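PDB 1FNN: CELL division control protein 6 from Pyrobaculum aerophilum, which binds adenine nucleotide and probably hydrolyses ATP as an AAA+ ATPase, and is probably involved in regulating DNA replication. Local coordinates for residues A[129-134]-A[160-165]; A[44-49]-A[181-186]; A[75-80]-A[92-97]. One frame throughout, in Å; residues are numbered along the deposited sequence.

Contact 1. Residues A[129-134]-A[160-165]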
loop_
_atom_site.group_PDB
_atom_site.type_symbol
_atom_site.label_atom_id
_atom_site.label_comp_id
_atom_site.label_asym_id
_atom_site.label_seq_id
_atom_site.Cartn_x
_atom_site.Cartn_y
_atom_site.Cartn_z
ATOM N N LEU A 129 -17.057 12.482 10.707
ATOM C CA LEU A 129 -17.365 11.096 10.422
ATOM C C LEU A 129 -16.591 10.577 9.217
ATOM O O LEU A 129 -16.490 11.216 8.162
ATOM C CB LEU A 129 -18.877 10.984 10.208
ATOM C CG LEU A 129 -19.446 9.613 9.833
ATOM C CD1 LEU A 129 -19.234 8.582 10.956
ATOM C CD2 LEU A 129 -20.929 9.735 9.473
ATOM N N VAL A 130 -15.811 9.520 9.456
ATOM C CA VAL A 130 -15.046 8.928 8.370
ATOM C C VAL A 130 -15.690 7.573 8.060
ATOM O O VAL A 130 -15.760 6.705 8.944
ATOM C CB VAL A 130 -13.561 8.728 8.765
ATOM C CG1 VAL A 130 -12.849 7.993 7.635
ATOM C CG2 VAL A 130 -12.883 10.081 9.048
ATOM N N LEU A 131 -16.085 7.381 6.805
ATOM C CA LEU A 131 -16.487 6.020 6.408
ATOM C C LEU A 131 -15.388 5.403 5.564
ATOM O O LEU A 131 -15.362 5.617 4.339
ATOM C CB LEU A 131 -17.818 6.110 5.640
ATOM C CG LEU A 131 -18.949 6.805 6.403
ATOM C CD1 LEU A 131 -20.207 6.904 5.531
ATOM C CD2 LEU A 131 -19.281 6.091 7.717
ATOM N N ASP A 132 -14.441 4.724 6.214
ATOM C CA ASP A 132 -13.291 4.151 5.543
ATOM C C ASP A 132 -13.694 2.869 4.813
ATOM O O ASP A 132 -14.701 2.247 5.156
ATOM C CB ASP A 132 -12.153 3.812 6.529
ATOM C CG ASP A 132 -10.792 3.949 5.890
ATOM O OD1 ASP A 132 -10.703 3.973 4.629
ATOM O OD2 ASP A 132 -9.785 4.035 6.621
ATOM N N ASP A 133 -13.012 2.574 3.730
ATOM C CA ASP A 133 -13.358 1.457 2.849
ATOM C C ASP A 133 -14.854 1.325 2.652
ATOM O O ASP A 133 -15.428 0.251 2.831
ATOM C CB ASP A 133 -12.818 0.116 3.367
ATOM C CG ASP A 133 -11.301 0.245 3.484
ATOM O OD1 ASP A 133 -10.706 0.881 2.584
ATOM O OD2 ASP A 133 -10.802 -0.301 4.482
ATOM N N ALA A 134 -15.439 2.415 2.189
ATOM C CA ALA A 134 -16.862 2.559 1.988
ATOM C C ALA A 134 -17.456 1.834 0.802
ATOM O O ALA A 134 -18.682 1.654 0.791
ATOM C CB ALA A 134 -17.178 4.061 1.917
ATOM N N ILE A 160 -21.937 17.914 10.827
ATOM C CA ILE A 160 -21.213 16.755 10.355
ATOM C C ILE A 160 -20.242 17.118 9.227
ATOM O O ILE A 160 -20.636 17.842 8.309
ATOM C CB ILE A 160 -22.169 15.682 9.808
ATOM C CG1 ILE A 160 -23.104 15.134 10.894
ATOM C CG2 ILE A 160 -21.414 14.482 9.232
ATOM C CD1 ILE A 160 -24.171 14.196 10.331
ATOM N N ALA A 161 -18.997 16.680 9.365
ATOM C CA ALA A 161 -18.018 16.755 8.274
ATOM C C ALA A 161 -17.763 15.293 7.882
ATOM O O ALA A 161 -17.608 14.439 8.776
ATOM C CB ALA A 161 -16.751 17.418 8.714
ATOM N N LEU A 162 -17.873 14.982 6.598
ATOM C CA LEU A 162 -17.895 13.579 6.197
ATOM C C LEU A 162 -16.801 13.258 5.188
ATOM O O LEU A 162 -16.662 13.935 4.138
ATOM C CB LEU A 162 -19.260 13.272 5.559
ATOM C CG LEU A 162 -19.328 11.866 4.940
ATOM C CD1 LEU A 162 -19.252 10.769 6.005
ATOM C CD2 LEU A 162 -20.598 11.733 4.097
ATOM N N VAL A 163 -15.943 12.298 5.533
ATOM C CA VAL A 163 -14.972 11.802 4.558
ATOM C C VAL A 163 -15.342 10.345 4.241
ATOM O O VAL A 163 -15.523 9.538 5.183
ATOM C CB VAL A 163 -13.527 11.860 5.079
ATOM C CG1 VAL A 163 -12.544 11.191 4.099
ATOM C CG2 VAL A 163 -13.089 13.315 5.224
ATOM N N ILE A 164 -15.412 9.990 2.957
ATOM C CA ILE A 164 -15.618 8.613 2.541
ATOM C C ILE A 164 -14.436 8.147 1.669
ATOM O O ILE A 164 -13.700 8.961 1.082
ATOM C CB ILE A 164 -16.910 8.379 1.748
ATOM C CG1 ILE A 164 -16.788 8.972 0.347
ATOM C CG2 ILE A 164 -18.115 8.961 2.485
ATOM C CD1 ILE A 164 -18.013 8.683 -0.517
ATOM N N VAL A 165 -14.128 6.864 1.808
ATOM C CA VAL A 165 -12.921 6.309 1.229
ATOM C C VAL A 165 -13.202 5.119 0.310
ATOM O O VAL A 165 -13.989 4.248 0.637
ATOM C CB VAL A 165 -11.956 5.859 2.341
ATOM C CG1 VAL A 165 -10.667 5.310 1.735
ATOM C CG2 VAL A 165 -11.598 6.961 3.327
#

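Contact 2. Residues A[44-49]-A[181-186]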
loop_
_atom_site.group_PDB
_atom_site.type_symbol
_atom_site.label_atom_id
_atom_site.label_comp_id
_atom_site.label_asym_id
_atom_site.label_seq_id
_atom_site.Cartn_x
_atom_site.Cartn_y
_atom_site.Cartn_z
ATOM N N TYR A 44 -21.024 22.409 5.337
ATOM C CA TYR A 44 -20.872 20.971 5.381
ATOM C C TYR A 44 -19.655 20.534 4.570
ATOM O O TYR A 44 -19.735 20.439 3.350
ATOM C CB TYR A 44 -22.130 20.372 4.765
ATOM C CG TYR A 44 -22.167 18.876 4.556
ATOM C CD1 TYR A 44 -23.016 18.362 3.573
ATOM C CD2 TYR A 44 -21.393 17.984 5.290
ATOM C CE1 TYR A 44 -23.091 16.997 3.337
ATOM C CE2 TYR A 44 -21.467 16.631 5.054
ATOM C CZ TYR A 44 -22.309 16.142 4.087
ATOM O OH TYR A 44 -22.386 14.791 3.850
ATOM N N PRO A 45 -18.564 20.231 5.247
ATOM C CA PRO A 45 -17.356 19.769 4.567
ATOM C C PRO A 45 -17.486 18.307 4.200
ATOM O O PRO A 45 -17.921 17.501 5.030
ATOM C CB PRO A 45 -16.253 19.979 5.573
ATOM C CG PRO A 45 -16.854 20.605 6.779
ATOM C CD PRO A 45 -18.321 20.386 6.696
ATOM N N ARG A 46 -17.169 17.941 2.952
ATOM C CA ARG A 46 -17.142 16.537 2.586
ATOM C C ARG A 46 -16.056 16.281 1.535
ATOM O O ARG A 46 -15.721 17.221 0.799
ATOM C CB ARG A 46 -18.472 15.933 2.255
ATOM C CG ARG A 46 -19.429 16.526 1.268
ATOM C CD ARG A 46 -19.824 17.986 1.518
ATOM N NE ARG A 46 -20.739 18.395 0.491
ATOM C CZ ARG A 46 -21.199 19.578 0.155
ATOM N NH1 ARG A 46 -20.822 20.665 0.805
ATOM N NH2 ARG A 46 -22.049 19.594 -0.864
ATOM N N ALA A 47 -15.328 15.158 1.677
ATOM C CA ALA A 47 -14.321 14.765 0.690
ATOM C C ALA A 47 -14.434 13.250 0.429
ATOM O O ALA A 47 -14.881 12.492 1.285
ATOM C CB ALA A 47 -12.923 15.023 1.224
ATOM N N THR A 48 -13.888 12.798 -0.691
ATOM C CA THR A 48 -13.802 11.390 -1.048
ATOM C C THR A 48 -12.341 11.103 -1.339
ATOM O O THR A 48 -11.764 11.934 -2.050
ATOM C CB THR A 48 -14.641 11.047 -2.297
ATOM O OG1 THR A 48 -16.009 11.328 -2.033
ATOM C CG2 THR A 48 -14.525 9.577 -2.654
ATOM N N LEU A 49 -11.762 10.123 -0.671
ATOM C CA LEU A 49 -10.364 9.767 -0.875
ATOM C C LEU A 49 -10.317 8.506 -1.760
ATOM O O LEU A 49 -11.004 7.530 -1.414
ATOM C CB LEU A 49 -9.673 9.462 0.465
ATOM C CG LEU A 49 -9.831 10.497 1.601
ATOM C CD1 LEU A 49 -8.904 10.103 2.755
ATOM C CD2 LEU A 49 -9.565 11.942 1.184
ATOM N N GLY A 181 -23.942 14.166 -6.436
ATOM C CA GLY A 181 -23.776 15.604 -6.498
ATOM C C GLY A 181 -23.106 16.214 -5.278
ATOM O O GLY A 181 -22.303 17.147 -5.397
ATOM N N ILE A 182 -23.393 15.707 -4.086
ATOM C CA ILE A 182 -22.799 16.234 -2.851
ATOM C C ILE A 182 -21.308 16.000 -2.735
ATOM O O ILE A 182 -20.553 16.894 -2.338
ATOM C CB ILE A 182 -23.567 15.626 -1.668
ATOM C CG1 ILE A 182 -25.053 15.980 -1.799
ATOM C CG2 ILE A 182 -22.966 16.089 -0.348
ATOM C CD1 ILE A 182 -25.985 15.222 -0.886
ATOM N N MET A 183 -20.781 14.829 -3.027
ATOM C CA MET A 183 -19.382 14.477 -2.880
ATOM C C MET A 183 -18.418 14.731 -4.036
ATOM O O MET A 183 -17.214 14.444 -3.849
ATOM C CB MET A 183 -19.306 12.928 -2.726
ATOM C CG MET A 183 -20.224 12.438 -1.596
ATOM S SD MET A 183 -19.515 12.975 -0.026
ATOM C CE MET A 183 -20.905 13.483 0.927
ATOM N N GLY A 184 -18.915 14.941 -5.244
ATOM C CA GLY A 184 -18.052 15.018 -6.412
ATOM C C GLY A 184 -17.349 16.362 -6.442
ATOM O O GLY A 184 -17.833 17.367 -5.931
ATOM N N LYS A 185 -16.096 16.341 -6.862
ATOM C CA LYS A 185 -15.260 17.527 -6.893
ATOM C C LYS A 185 -14.702 17.899 -5.529
ATOM O O LYS A 185 -14.161 19.011 -5.379
ATOM C CB LYS A 185 -15.955 18.726 -7.542
ATOM C CG LYS A 185 -14.939 19.597 -8.296
ATOM C CD LYS A 185 -15.619 20.225 -9.513
ATOM C CE LYS A 185 -14.676 20.234 -10.707
ATOM N NZ LYS A 185 -15.418 20.448 -11.982
ATOM N N TYR A 186 -14.925 17.070 -4.509
ATOM C CA TYR A 186 -14.072 17.161 -3.328
ATOM C C TYR A 186 -13.369 15.788 -3.344
ATOM O O TYR A 186 -13.701 14.953 -2.518
ATOM C CB TYR A 186 -14.796 17.483 -2.027
ATOM C CG TYR A 186 -15.584 18.777 -2.053
ATOM C CD1 TYR A 186 -16.971 18.798 -2.032
ATOM C CD2 TYR A 186 -14.912 19.997 -2.100
ATOM C CE1 TYR A 186 -17.684 19.997 -2.056
ATOM C CE2 TYR A 186 -15.593 21.204 -2.126
ATOM C CZ TYR A 186 -16.978 21.185 -2.103
ATOM O OH TYR A 186 -17.624 22.396 -2.129
#

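Contact 3. Residues A[75-80]-A[92-97]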
loop_
_atom_site.group_PDB
_atom_site.type_symbol
_atom_site.label_atom_id
_atom_site.label_comp_id
_atom_site.label_asym_id
_atom_site.label_seq_id
_atom_site.Cartn_x
_atom_site.Cartn_y
_atom_site.Cartn_z
ATOM N N ARG A 75 -15.879 15.682 17.288
ATOM C CA ARG A 75 -15.550 14.303 17.701
ATOM C C ARG A 75 -15.179 13.461 16.468
ATOM O O ARG A 75 -15.950 13.490 15.501
ATOM C CB ARG A 75 -16.812 13.642 18.292
ATOM C CG ARG A 75 -17.469 14.565 19.331
ATOM C CD ARG A 75 -16.758 14.474 20.660
ATOM N NE ARG A 75 -17.685 14.968 21.698
ATOM C CZ ARG A 75 -18.367 14.279 22.609
ATOM N NH1 ARG A 75 -18.293 12.969 22.705
ATOM N NH2 ARG A 75 -19.135 14.986 23.429
ATOM N N PHE A 76 -14.058 12.764 16.487
ATOM C CA PHE A 76 -13.638 11.969 15.338
ATOM C C PHE A 76 -14.258 10.575 15.439
ATOM O O PHE A 76 -14.027 9.923 16.458
ATOM C CB PHE A 76 -12.121 11.800 15.433
ATOM C CG PHE A 76 -11.457 11.000 14.348
ATOM C CD1 PHE A 76 -11.707 11.235 13.012
ATOM C CD2 PHE A 76 -10.558 10.009 14.684
ATOM C CE1 PHE A 76 -11.066 10.483 12.027
ATOM C CE2 PHE A 76 -9.920 9.259 13.715
ATOM C CZ PHE A 76 -10.169 9.490 12.373
ATOM N N VAL A 77 -15.174 10.245 14.566
ATOM C CA VAL A 77 -15.924 9.007 14.591
ATOM C C VAL A 77 -15.503 8.143 13.390
ATOM O O VAL A 77 -15.857 8.411 12.237
ATOM C CB VAL A 77 -17.440 9.286 14.613
ATOM C CG1 VAL A 77 -18.169 7.940 14.567
ATOM C CG2 VAL A 77 -17.857 10.023 15.916
ATOM N N TYR A 78 -14.553 7.265 13.661
ATOM C CA TYR A 78 -13.951 6.479 12.563
ATOM C C TYR A 78 -14.727 5.194 12.352
ATOM O O TYR A 78 -14.828 4.338 13.247
ATOM C CB TYR A 78 -12.480 6.269 12.898
ATOM C CG TYR A 78 -11.819 5.381 11.841
ATOM C CD1 TYR A 78 -11.299 5.934 10.679
ATOM C CD2 TYR A 78 -11.753 4.006 12.049
ATOM C CE1 TYR A 78 -10.707 5.132 9.726
ATOM C CE2 TYR A 78 -11.159 3.185 11.097
ATOM C CZ TYR A 78 -10.641 3.766 9.941
ATOM O OH TYR A 78 -10.061 2.975 9.004
ATOM N N ILE A 79 -15.240 4.990 11.132
ATOM C CA ILE A 79 -16.026 3.802 10.830
ATOM C C ILE A 79 -15.279 2.947 9.797
ATOM O O ILE A 79 -15.155 3.374 8.650
ATOM C CB ILE A 79 -17.422 4.059 10.297
ATOM C CG1 ILE A 79 -18.329 4.913 11.186
ATOM C CG2 ILE A 79 -18.176 2.721 10.050
ATOM C CD1 ILE A 79 -18.422 4.370 12.618
ATOM N N ASN A 80 -14.810 1.774 10.221
ATOM C CA ASN A 80 -14.117 0.916 9.221
ATOM C C ASN A 80 -15.178 0.113 8.497
ATOM O O ASN A 80 -15.710 -0.862 9.057
ATOM C CB ASN A 80 -13.114 0.028 9.946
ATOM C CG ASN A 80 -12.461 -1.029 9.081
ATOM O OD1 ASN A 80 -12.810 -1.210 7.914
ATOM N ND2 ASN A 80 -11.502 -1.722 9.688
ATOM N N GLY A 92 -24.712 1.664 15.315
ATOM C CA GLY A 92 -24.254 1.170 16.592
ATOM C C GLY A 92 -22.841 1.641 16.936
ATOM O O GLY A 92 -22.555 2.001 18.091
ATOM N N GLU A 93 -21.912 1.588 15.970
ATOM C CA GLU A 93 -20.547 2.034 16.234
ATOM C C GLU A 93 -20.485 3.551 16.399
ATOM O O GLU A 93 -19.894 4.037 17.371
ATOM C CB GLU A 93 -19.584 1.532 15.154
ATOM C CG GLU A 93 -18.145 2.012 15.330
ATOM C CD GLU A 93 -17.517 1.551 16.635
ATOM O OE1 GLU A 93 -18.165 0.703 17.300
ATOM O OE2 GLU A 93 -16.402 2.029 16.981
ATOM N N ILE A 94 -21.309 4.310 15.668
ATOM C CA ILE A 94 -21.375 5.759 15.843
ATOM C C ILE A 94 -21.900 6.096 17.229
ATOM O O ILE A 94 -21.412 6.954 17.958
ATOM C CB ILE A 94 -22.341 6.381 14.799
ATOM C CG1 ILE A 94 -21.671 6.342 13.428
ATOM C CG2 ILE A 94 -22.727 7.826 15.120
ATOM C CD1 ILE A 94 -22.560 6.700 12.252
ATOM N N ALA A 95 -22.967 5.367 17.613
ATOM C CA ALA A 95 -23.578 5.559 18.930
ATOM C C ALA A 95 -22.625 5.255 20.070
ATOM O O ALA A 95 -22.523 5.920 21.124
ATOM C CB ALA A 95 -24.799 4.621 18.980
ATOM N N ARG A 96 -21.875 4.162 19.907
ATOM C CA ARG A 96 -20.855 3.833 20.900
ATOM C C ARG A 96 -19.775 4.897 20.946
ATOM O O ARG A 96 -19.351 5.351 22.020
ATOM C CB ARG A 96 -20.267 2.472 20.541
ATOM C CG ARG A 96 -19.379 1.867 21.612
ATOM C CD ARG A 96 -18.572 0.700 21.062
ATOM N NE ARG A 96 -17.170 1.006 20.868
ATOM C CZ ARG A 96 -16.567 1.980 20.221
ATOM N NH1 ARG A 96 -17.217 2.942 19.575
ATOM N NH2 ARG A 96 -15.242 2.050 20.184
ATOM N N SER A 97 -19.349 5.363 19.756
ATOM C CA SER A 97 -18.264 6.361 19.761
ATOM C C SER A 97 -18.747 7.673 20.341
ATOM O O SER A 97 -17.987 8.373 21.003
ATOM C CB SER A 97 -17.704 6.515 18.330
ATOM O OG SER A 97 -16.929 7.732 18.331
HETATM O O HOH W 1 -15.030 4.206 15.945
#

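Contact 1. Residues A[129-134]-A[160-165]
Leu129 to Asp132 pair with Leu162 to Val165 as neighbouring parallel strands, 4.7 Å apart axis to axis, in the buried middle of the nucleotide-binding domain's sheet. The ladder is regular: Leu129 N reaches Ala161 O, Leu129 O receives Val163 N, and Leu131 N reaches Val163 O at 2.8 Å. The last rung is less straight, for Val165 N meets Leu131 O at 145°.

Leucines fill the face that helix 139-148 covers. Leu129 and Leu162 lie side by side and point the same way, with CD2 of Leu129 4.0 Å from CD1 of Leu162. That same methyl of Leu162 also touches CG of Leu131, whose chain runs aslant to it. Val130 and Val163 point to the other face, where their short branched side chains suit close packing under helix 57-68.

Beyond the strand, Asp133 adopts a left-handed backbone conformation, and it is Ala134 N that bonds to Val165 O at 2.8 Å, closing the turn against the neighbouring strand. Asp132 OD1 lies 3.2 Å from Val165 CG1 and accepts Asp133 N from its anti side, 25° out of the carboxylate plane. This holds the carboxylate in place, while OD2 bonds with the hydroxyls of Thr58 and Tyr78. With an alanine here, those two hydroxyls would probably be left without their shared partner and Asp133 N without its side-chain acceptor.

Asp132 belongs to a magnesium site of this protein; here its nearest side-chain atom is about 4 Å from the ion, too far to ligate it directly. An aspartate at the end of a hydrophobic strand, beside the P-loop, is the Walker B arrangement of P-loop ATPases.

Contact 2. Residues A[44-49]-A[181-186]
Tyr186 O is approached by two groups of strand 46-50: Thr48 N gives it a 2.8 Å hydrogen bond, and the CA-H of Ala47 makes a bent contact with it, CA 3.3 Å away. Tyr186 also lays its side chain along the strand, bringing CB to 3.0 Å from Arg46 O, a tight approach.

Arg46 buries the most surface here. Its CG sits between the backbone N and the carbonyl carbon (chi1 52°), and a second bend at chi2 (-55°) folds the chain back so that CD lies over the centre of the Tyr44 ring. The guanidinium is thereby enclosed on both faces, with Tyr44 CD1 3.7 Å above one and Tyr186 CE1 over the middle of the other. Its NH1 donates to Tyr44 O at 2.8 Å, in the carbonyl plane, which fixes the group's rotation, while NE makes only a weak bond to Ile182 O. A long, flat cation suits this place because it offers aliphatic carbons to the interior and N-H groups to backbone oxygens.

The segment 181-186 brings the chain from helix 177-183 through a type II turn, Met183 to Tyr186, into edge strand 187-189. The contact thus lines that strand up beside strand 46-50, which leads to the P-loop of the AAA+ fold.

Against the aliphatic part of the arginine, the flexible Met183 bends at chi2 and chi3 to set CE 3.4 Å from Arg46 CG and 3.5 Å from Tyr44 OH, a hydroxyl bonded to Ile146 O. Ile182 CG2 fills in beside Tyr44 CE1, its branch crossing the ring's direction at about a right angle. Thr48 OG1 is buried against Met183 CB and finds no polar partner in the model.

Contact 3. Residues A[75-80]-A[92-97]
Val77, Ile79 and Ser97 bury the most surface where strand 75-80 meets helix 87-97. Val77 turns both methyls to the helix: CG1 rests 4.0 Å from Ile94 CG1, and CG2 lies 3.5 Å from Ser97 OG. The small serine lets the helix come near at this end, and its hydroxyl meets carbon here, with no hydrogen bond across to the strand.

Ile79 reaches further along. With CG1 anti to the carbonyl carbon (chi1 -57°), a turn at chi2 (-53°) carries CD1 to 3.6 Å from Glu93 CG, and the same methyl also meets Ile94 CG1. Ile94 thus sits between the two strand residues and crosses each at about a right angle. Residues 92-97 run back roughly antiparallel to strand 75-80, at 151° and 8.6 Å between the segment axes; their helix belongs to the beta-alpha-beta crossover that leads on to strand 127-132.

Glu93 suits the margin, since its methylene packs on Ile79 while its carboxylate turns to polar partners. A water donates to both Glu93 OE2 and Tyr78 O, bridging helix and strand. OE2 also forms a salt bridge with Arg96 NH1 at 2.9 Å, but lies well out of the guanidinium plane, so charge rather than a directed N-H links them.

In the fold
All three contacts build on one five-stranded parallel sheet, ordered 75-80, 127-132, 160-166, 46-50, 187-189, the arrangement of AAA+ ATPases. Contact 1 joins the second and third strands; contact 3 lays a helix against the outer strand beside it, its centre about 11 Å from that of contact 1. Contact 2, centred about 10 Å away on the other flank, reaches the fourth strand and the approach to the fifth. Along the chain, contact 2 spans the other two, with contact 3 closing before contact 1 opens. Backbone bonds run from contact 1 into both neighbours, so the magnesium-site aspartate and the P-loop strand share one continuous framework.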